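Local atomic coordinates of phiAB6 tailspike (Unidentified phage, PDB entry 5JS4), a protein that probably binds and fragments the exopolysaccharide of Acinetobacter baumannii as a trimeric, beta-helical phage tailspike. Residues T272-Y284 against G294-E307. Residues are numbered along the deposited sequence; the frame is centred on the assembly and turned at random.
Sequences TGQNLYLGAKGRY and GKGLVGNGCGKVSE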
ATOM      1  N   THR A 272      21.864  -0.388  36.142  1.00 14.43           N
ATOM      2  CA  THR A 272      20.778  -0.071  35.217  1.00 14.13           C
ATOM      3  C   THR A 272      20.846  -0.885  33.921  1.00 14.29           C
ATOM      4  O   THR A 272      21.921  -1.305  33.487  1.00 14.28           O
ATOM      5  CB  THR A 272      20.761   1.433  34.897  1.00 14.08           C
ATOM      6  OG1 THR A 272      22.067   1.844  34.480  1.00 14.83           O
ATOM      7  CG2 THR A 272      20.356   2.239  36.128  1.00 14.24           C
ATOM      8  N   GLY A 273      19.682  -1.096  33.309  1.00 14.08           N
ATOM      9  CA  GLY A 273      19.562  -1.952  32.130  1.00 13.76           C
ATOM     10  C   GLY A 273      19.743  -1.235  30.806  1.00 13.59           C
ATOM     11  O   GLY A 273      20.450  -0.227  30.718  1.00 13.98           O
ATOM     12  N   GLN A 274      19.095  -1.765  29.770  1.00 12.96           N
ATOM     13  CA  GLN A 274      19.241  -1.254  28.407  1.00 13.26           C
ATOM     14  C   GLN A 274      18.802   0.195  28.247  1.00 12.96           C
ATOM     15  O   GLN A 274      19.390   0.929  27.459  1.00 13.54           O
ATOM     16  CB  GLN A 274      18.431  -2.100  27.420  1.00 12.83           C
ATOM     17  CG  GLN A 274      19.003  -3.476  27.123  1.00 13.19           C
ATOM     18  CD  GLN A 274      18.413  -4.088  25.862  1.00 14.06           C
ATOM     19  OE1 GLN A 274      17.850  -3.386  25.017  1.00 14.94           O
ATOM     20  NE2 GLN A 274      18.553  -5.398  25.723  1.00 14.45           N
ATOM     21  N   ASN A 275      17.750   0.584  28.967  1.00 13.00           N
ATOM     22  CA  ASN A 275      17.126   1.891  28.797  1.00 12.84           C
ATOM     23  C   ASN A 275      17.138   2.718  30.067  1.00 12.63           C
ATOM     24  O   ASN A 275      17.216   2.173  31.173  1.00 13.27           O
ATOM     25  CB  ASN A 275      15.672   1.724  28.339  1.00 13.00           C
ATOM     26  CG  ASN A 275      15.540   0.909  27.061  1.00 13.28           C
ATOM     27  OD1 ASN A 275      14.647   0.066  26.935  1.00 15.92           O
ATOM     28  ND2 ASN A 275      16.424   1.153  26.112  1.00 12.65           N
ATOM     29  N   LEU A 276      17.081   4.038  29.885  1.00 12.08           N
ATOM     30  CA  LEU A 276      16.804   4.976  30.962  1.00 12.44           C
ATOM     31  C   LEU A 276      15.293   5.124  31.101  1.00 12.63           C
ATOM     32  O   LEU A 276      14.589   5.262  30.101  1.00 13.41           O
ATOM     33  CB  LEU A 276      17.460   6.332  30.682  1.00 12.87           C
ATOM     34  CG  LEU A 276      17.274   7.425  31.749  1.00 13.04           C
ATOM     35  CD1 LEU A 276      18.500   8.322  31.853  1.00 13.48           C
ATOM     36  CD2 LEU A 276      16.037   8.275  31.488  1.00 13.22           C
ATOM     37  N   TYR A 277      14.812   5.084  32.342  1.00 12.99           N
ATOM     38  CA  TYR A 277      13.389   5.218  32.652  1.00 13.29           C
ATOM     39  C   TYR A 277      13.133   6.424  33.540  1.00 13.19           C
ATOM     40  O   TYR A 277      13.938   6.752  34.413  1.00 13.39           O
ATOM     41  CB  TYR A 277      12.869   3.955  33.346  1.00 13.53           C
ATOM     42  CG  TYR A 277      12.947   2.745  32.458  1.00 14.01           C
ATOM     43  CD1 TYR A 277      14.092   1.961  32.427  1.00 14.66           C
ATOM     44  CD2 TYR A 277      11.893   2.405  31.616  1.00 14.94           C
ATOM     45  CE1 TYR A 277      14.182   0.860  31.601  1.00 15.74           C
ATOM     46  CE2 TYR A 277      11.973   1.306  30.781  1.00 16.34           C
ATOM     47  CZ  TYR A 277      13.121   0.538  30.777  1.00 16.20           C
ATOM     48  OH  TYR A 277      13.212  -0.555  29.944  1.00 18.05           O
ATOM     49  N   LEU A 278      12.003   7.080  33.306  1.00 13.99           N
ATOM     50  CA  LEU A 278      11.527   8.130  34.194  1.00 14.59           C
ATOM     51  C   LEU A 278      10.640   7.529  35.276  1.00 15.13           C
ATOM     52  O   LEU A 278      10.093   6.438  35.106  1.00 16.38           O
ATOM     53  CB  LEU A 278      10.741   9.176  33.410  1.00 15.13           C
ATOM     54  CG  LEU A 278      11.462   9.836  32.236  1.00 15.05           C
ATOM     55  CD1 LEU A 278      10.547  10.864  31.594  1.00 15.13           C
ATOM     56  CD2 LEU A 278      12.778  10.479  32.665  1.00 15.13           C
ATOM     57  N   GLY A 279      10.512   8.244  36.389  1.00 15.15           N
ATOM     58  CA  GLY A 279       9.581   7.869  37.453  1.00 14.80           C
ATOM     59  C   GLY A 279       8.140   8.097  37.038  1.00 14.19           C
ATOM     60  O   GLY A 279       7.877   8.631  35.961  1.00 14.63           O
ATOM     61  N   ALA A 280       7.204   7.706  37.898  1.00 14.20           N
ATOM     62  CA  ALA A 280       5.781   7.715  37.548  1.00 15.00           C
ATOM     63  C   ALA A 280       5.281   9.105  37.172  1.00 15.45           C
ATOM     64  O   ALA A 280       4.613   9.276  36.153  1.00 15.29           O
ATOM     65  CB  ALA A 280       4.952   7.153  38.688  1.00 15.40           C
ATOM     66  N   LYS A 281       5.609  10.090  38.001  1.00 15.66           N
ATOM     67  CA  LYS A 281       5.189  11.468  37.776  1.00 16.31           C
ATOM     68  C   LYS A 281       6.396  12.384  37.859  1.00 16.19           C
ATOM     69  O   LYS A 281       7.199  12.277  38.787  1.00 16.15           O
ATOM     70  CB  LYS A 281       4.154  11.891  38.822  1.00 17.65           C
ATOM     71  CG  LYS A 281       3.593  13.291  38.610  1.00 18.95           C
ATOM     72  CD  LYS A 281       2.943  13.841  39.869  1.00 21.22           C
ATOM     73  CE  LYS A 281       2.693  15.336  39.760  1.00 24.73           C
ATOM     74  NZ  LYS A 281       1.638  15.652  38.768  1.00 28.17           N
ATOM     75  N   GLY A 282       6.527  13.290  36.900  1.00 14.86           N
ATOM     76  CA  GLY A 282       7.560  14.303  36.998  1.00 15.59           C
ATOM     77  C   GLY A 282       7.822  15.089  35.737  1.00 15.15           C
ATOM     78  O   GLY A 282       7.786  14.553  34.629  1.00 15.61           O
ATOM     79  N   ARG A 283       8.084  16.375  35.931  1.00 15.53           N
ATOM     80  CA  ARG A 283       8.549  17.261  34.885  1.00 14.94           C
ATOM     81  C   ARG A 283      10.043  17.445  35.135  1.00 14.63           C
ATOM     82  O   ARG A 283      10.451  18.227  36.002  1.00 15.96           O
ATOM     83  CB  ARG A 283       7.794  18.585  34.956  1.00 15.07           C
ATOM     84  CG  ARG A 283       8.161  19.574  33.868  1.00 15.60           C
ATOM     85  CD  ARG A 283       7.089  20.641  33.728  1.00 16.37           C
ATOM     86  NE  ARG A 283       7.373  21.564  32.635  1.00 17.52           N
ATOM     87  CZ  ARG A 283       6.499  22.429  32.125  1.00 18.03           C
ATOM     88  NH1 ARG A 283       5.257  22.506  32.598  1.00 18.16           N
ATOM     89  NH2 ARG A 283       6.871  23.225  31.128  1.00 20.11           N
ATOM     90  N   TYR A 284      10.849  16.686  34.399  1.00 14.49           N
ATOM     91  CA  TYR A 284      12.280  16.577  34.665  1.00 14.36           C
ATOM     92  C   TYR A 284      13.073  17.642  33.914  1.00 15.32           C
ATOM     93  O   TYR A 284      13.183  17.596  32.688  1.00 15.32           O
ATOM     94  CB  TYR A 284      12.784  15.180  34.291  1.00 14.08           C
ATOM     95  CG  TYR A 284      12.228  14.064  35.155  1.00 13.80           C
ATOM     96  CD1 TYR A 284      11.044  13.414  34.818  1.00 13.55           C
ATOM     97  CD2 TYR A 284      12.895  13.650  36.306  1.00 13.57           C
ATOM     98  CE1 TYR A 284      10.538  12.389  35.603  1.00 13.92           C
ATOM     99  CE2 TYR A 284      12.399  12.627  37.096  1.00 13.66           C
ATOM    100  CZ  TYR A 284      11.224  11.997  36.744  1.00 13.92           C
ATOM    101  OH  TYR A 284      10.733  10.978  37.532  1.00 14.52           O
ATOM    102  N   GLY A 294      24.802   4.784  25.321  1.00 14.83           N
ATOM    103  CA  GLY A 294      24.236   3.654  24.591  1.00 14.96           C
ATOM    104  C   GLY A 294      22.918   3.139  25.137  1.00 15.04           C
ATOM    105  O   GLY A 294      22.355   2.186  24.595  1.00 14.45           O
ATOM    106  N   LYS A 295      22.415   3.751  26.206  1.00 14.67           N
ATOM    107  CA  LYS A 295      21.105   3.379  26.724  1.00 14.76           C
ATOM    108  C   LYS A 295      20.018   4.046  25.900  1.00 13.97           C
ATOM    109  O   LYS A 295      20.164   5.180  25.458  1.00 14.41           O
ATOM    110  CB  LYS A 295      20.963   3.755  28.197  1.00 16.16           C
ATOM    111  CG  LYS A 295      21.934   2.997  29.082  1.00 17.13           C
ATOM    112  CD  LYS A 295      21.604   3.153  30.550  1.00 18.47           C
ATOM    113  CE  LYS A 295      22.710   2.593  31.422  1.00 17.20           C
ATOM    114  NZ  LYS A 295      22.839   1.109  31.337  1.00 16.63           N
ATOM    115  N   GLY A 296      18.936   3.320  25.662  1.00 13.05           N
ATOM    116  CA  GLY A 296      17.747   3.914  25.067  1.00 13.23           C
ATOM    117  C   GLY A 296      17.005   4.760  26.083  1.00 13.32           C
ATOM    118  O   GLY A 296      17.423   4.888  27.239  1.00 13.40           O
ATOM    119  N   LEU A 297      15.886   5.319  25.651  1.00 13.39           N
ATOM    120  CA  LEU A 297      15.146   6.274  26.456  1.00 13.46           C
ATOM    121  C   LEU A 297      13.667   5.905  26.483  1.00 13.60           C
ATOM    122  O   LEU A 297      13.018   5.850  25.440  1.00 14.36           O
ATOM    123  CB  LEU A 297      15.349   7.680  25.889  1.00 14.46           C
ATOM    124  CG  LEU A 297      14.697   8.858  26.613  1.00 14.90           C
ATOM    125  CD1 LEU A 297      15.080   8.910  28.085  1.00 15.68           C
ATOM    126  CD2 LEU A 297      15.092  10.152  25.920  1.00 14.60           C
ATOM    127  N   VAL A 298      13.156   5.638  27.682  1.00 12.98           N
ATOM    128  CA  VAL A 298      11.746   5.324  27.892  1.00 13.08           C
ATOM    129  C   VAL A 298      11.165   6.344  28.868  1.00 13.21           C
ATOM    130  O   VAL A 298      11.636   6.477  30.001  1.00 13.53           O
ATOM    131  CB  VAL A 298      11.564   3.897  28.443  1.00 13.83           C
ATOM    132  CG1 VAL A 298      10.092   3.579  28.658  1.00 14.54           C
ATOM    133  CG2 VAL A 298      12.190   2.881  27.498  1.00 13.76           C
ATOM    134  N   GLY A 299      10.149   7.073  28.420  1.00 12.50           N
ATOM    135  CA  GLY A 299       9.534   8.105  29.239  1.00 12.61           C
ATOM    136  C   GLY A 299       8.452   7.559  30.147  1.00 12.83           C
ATOM    137  O   GLY A 299       8.354   6.347  30.369  1.00 13.35           O
ATOM    138  N   ASN A 300       7.639   8.467  30.671  1.00 12.22           N
ATOM    139  CA  ASN A 300       6.519   8.110  31.535  1.00 12.69           C
ATOM    140  C   ASN A 300       5.186   8.507  30.907  1.00 12.21           C
ATOM    141  O   ASN A 300       4.224   8.836  31.605  1.00 12.98           O
ATOM    142  CB  ASN A 300       6.692   8.710  32.938  1.00 12.71           C
ATOM    143  CG  ASN A 300       6.923  10.214  32.928  1.00 12.83           C
ATOM    144  OD1 ASN A 300       6.797  10.882  31.899  1.00 13.04           O
ATOM    145  ND2 ASN A 300       7.263  10.753  34.089  1.00 12.60           N
ATOM    146  N   GLY A 301       5.138   8.464  29.578  1.00 11.78           N
ATOM    147  CA  GLY A 301       3.905   8.687  28.850  1.00 11.93           C
ATOM    148  C   GLY A 301       4.092   9.528  27.610  1.00 11.39           C
ATOM    149  O   GLY A 301       4.953  10.413  27.558  1.00 12.01           O
ATOM    150  N   CYS A 302       3.267   9.233  26.614  1.00 11.75           N
ATOM    151  CA  CYS A 302       3.217   9.976  25.371  1.00 12.18           C
ATOM    152  C   CYS A 302       1.972  10.850  25.433  1.00 12.29           C
ATOM    153  O   CYS A 302       0.853  10.375  25.233  1.00 13.20           O
ATOM    154  CB  CYS A 302       3.148   8.997  24.201  1.00 12.56           C
ATOM    155  SG  CYS A 302       2.939   9.762  22.584  1.00 12.99           S
ATOM    156  N   GLY A 303       2.173  12.127  25.740  1.00 12.11           N
ATOM    157  CA  GLY A 303       1.064  13.033  26.022  1.00 12.39           C
ATOM    158  C   GLY A 303       0.685  13.912  24.848  1.00 12.94           C
ATOM    159  O   GLY A 303       1.332  13.897  23.801  1.00 13.00           O
ATOM    160  N   LYS A 304      -0.384  14.680  25.026  1.00 13.41           N
ATOM    161  CA  LYS A 304      -0.732  15.715  24.067  1.00 14.24           C
ATOM    162  C   LYS A 304       0.205  16.898  24.275  1.00 14.54           C
ATOM    163  O   LYS A 304       0.993  16.928  25.229  1.00 14.86           O
ATOM    164  CB  LYS A 304      -2.196  16.143  24.222  1.00 14.66           C
ATOM    165  CG  LYS A 304      -3.182  14.997  24.067  1.00 15.52           C
ATOM    166  CD  LYS A 304      -4.627  15.468  24.127  1.00 17.29           C
ATOM    167  CE  LYS A 304      -5.587  14.296  24.241  1.00 17.78           C
ATOM    168  NZ  LYS A 304      -6.968  14.736  24.586  1.00 19.54           N
ATOM    169  N   VAL A 305       0.119  17.868  23.375  1.00 15.18           N
ATOM    170  CA  VAL A 305       0.992  19.033  23.404  1.00 16.22           C
ATOM    171  C   VAL A 305       0.322  20.097  24.270  1.00 17.44           C
ATOM    172  O   VAL A 305      -0.301  21.034  23.770  1.00 19.29           O
ATOM    173  CB  VAL A 305       1.290  19.524  21.971  1.00 16.29           C
ATOM    174  CG1 VAL A 305       2.232  20.721  21.976  1.00 17.01           C
ATOM    175  CG2 VAL A 305       1.901  18.388  21.157  1.00 16.35           C
ATOM    176  N   SER A 306       0.436  19.915  25.584  1.00 17.63           N
ATOM    177  CA  SER A 306      -0.177  20.824  26.548  1.00 17.30           C
ATOM    178  C   SER A 306       0.498  20.737  27.915  1.00 16.53           C
ATOM    179  O   SER A 306       1.068  19.701  28.278  1.00 16.55           O
ATOM    180  CB  SER A 306      -1.674  20.529  26.690  1.00 19.34           C
ATOM    181  OG  SER A 306      -1.899  19.308  27.374  1.00 20.96           O
ATOM    182  N   GLU A 307       0.412  21.829  28.669  1.00 16.07           N
ATOM    183  CA  GLU A 307       1.009  21.912  30.006  1.00 16.14           C
ATOM    184  C   GLU A 307       0.477  20.831  30.945  1.00 14.83           C
ATOM    185  O   GLU A 307       1.204  20.360  31.822  1.00 14.81           O
ATOM    186  CB  GLU A 307       0.774  23.298  30.621  1.00 17.21           C
ATOM    187  CG  GLU A 307       1.468  24.442  29.892  1.00 19.63           C
ATOM    188  CD  GLU A 307       2.985  24.395  29.982  1.00 19.95           C
ATOM    189  OE1 GLU A 307       3.526  23.900  30.993  1.00 20.85           O
ATOM    190  OE2 GLU A 307       3.644  24.868  29.033  1.00 23.08           O
TER
HETATM  191  O   HOH W   1      24.542  -0.562  33.548  1.00 23.65           O
HETATM  192  O   HOH W   2       9.702   5.045  32.518  1.00 18.78           O
HETATM  193  O   HOH W   3       3.614  10.562  33.686  1.00 13.38           O
HETATM  194  O   HOH W   4       6.408  25.591  29.756  1.00 39.67           O
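V298 packs obliquely against the Y277 ring, its CB 3.5 Å from Y277 CE2, on the sheet face where its CG2 also meets the CB of N275. On the other face L276 and L297 lie side by side, L276 CD2 3.6 Å from L297 CD1. Strands 275-277 and 296-298, which carry these side chains, run parallel, as successive coils of a right-handed beta-helix do; V298 N bonds to L276 O at 2.8 Å. G296 has no side chain, so ND2 of N275 can sit 3.2 Å from G296 CA, where a CB would collide with it. Before the strands, K295 runs back along G273 and turns at its last torsion (chi4 -68°), which brings NZ to 2.8 Å from G273 O. Past them, the N300 amide, with CG between backbone N and carbonyl carbon (chi1 54°), crosses L278 at about a right angle and sends ND2 to G279 O (2.9 Å), a bond near the amide plane. Farther out, extended R283 meets E307 nearly coplanar in a salt bridge, NH1 to OE1 2.7 Å, while a water joins NH2 to OE2; N311 also holds this guanidinium. Carbonyls of buried G273 and G279 thus each meet a side-chain nitrogen, and R283, also salt-bridged to D316, probably splits its charge between two carboxylates, steadying E307.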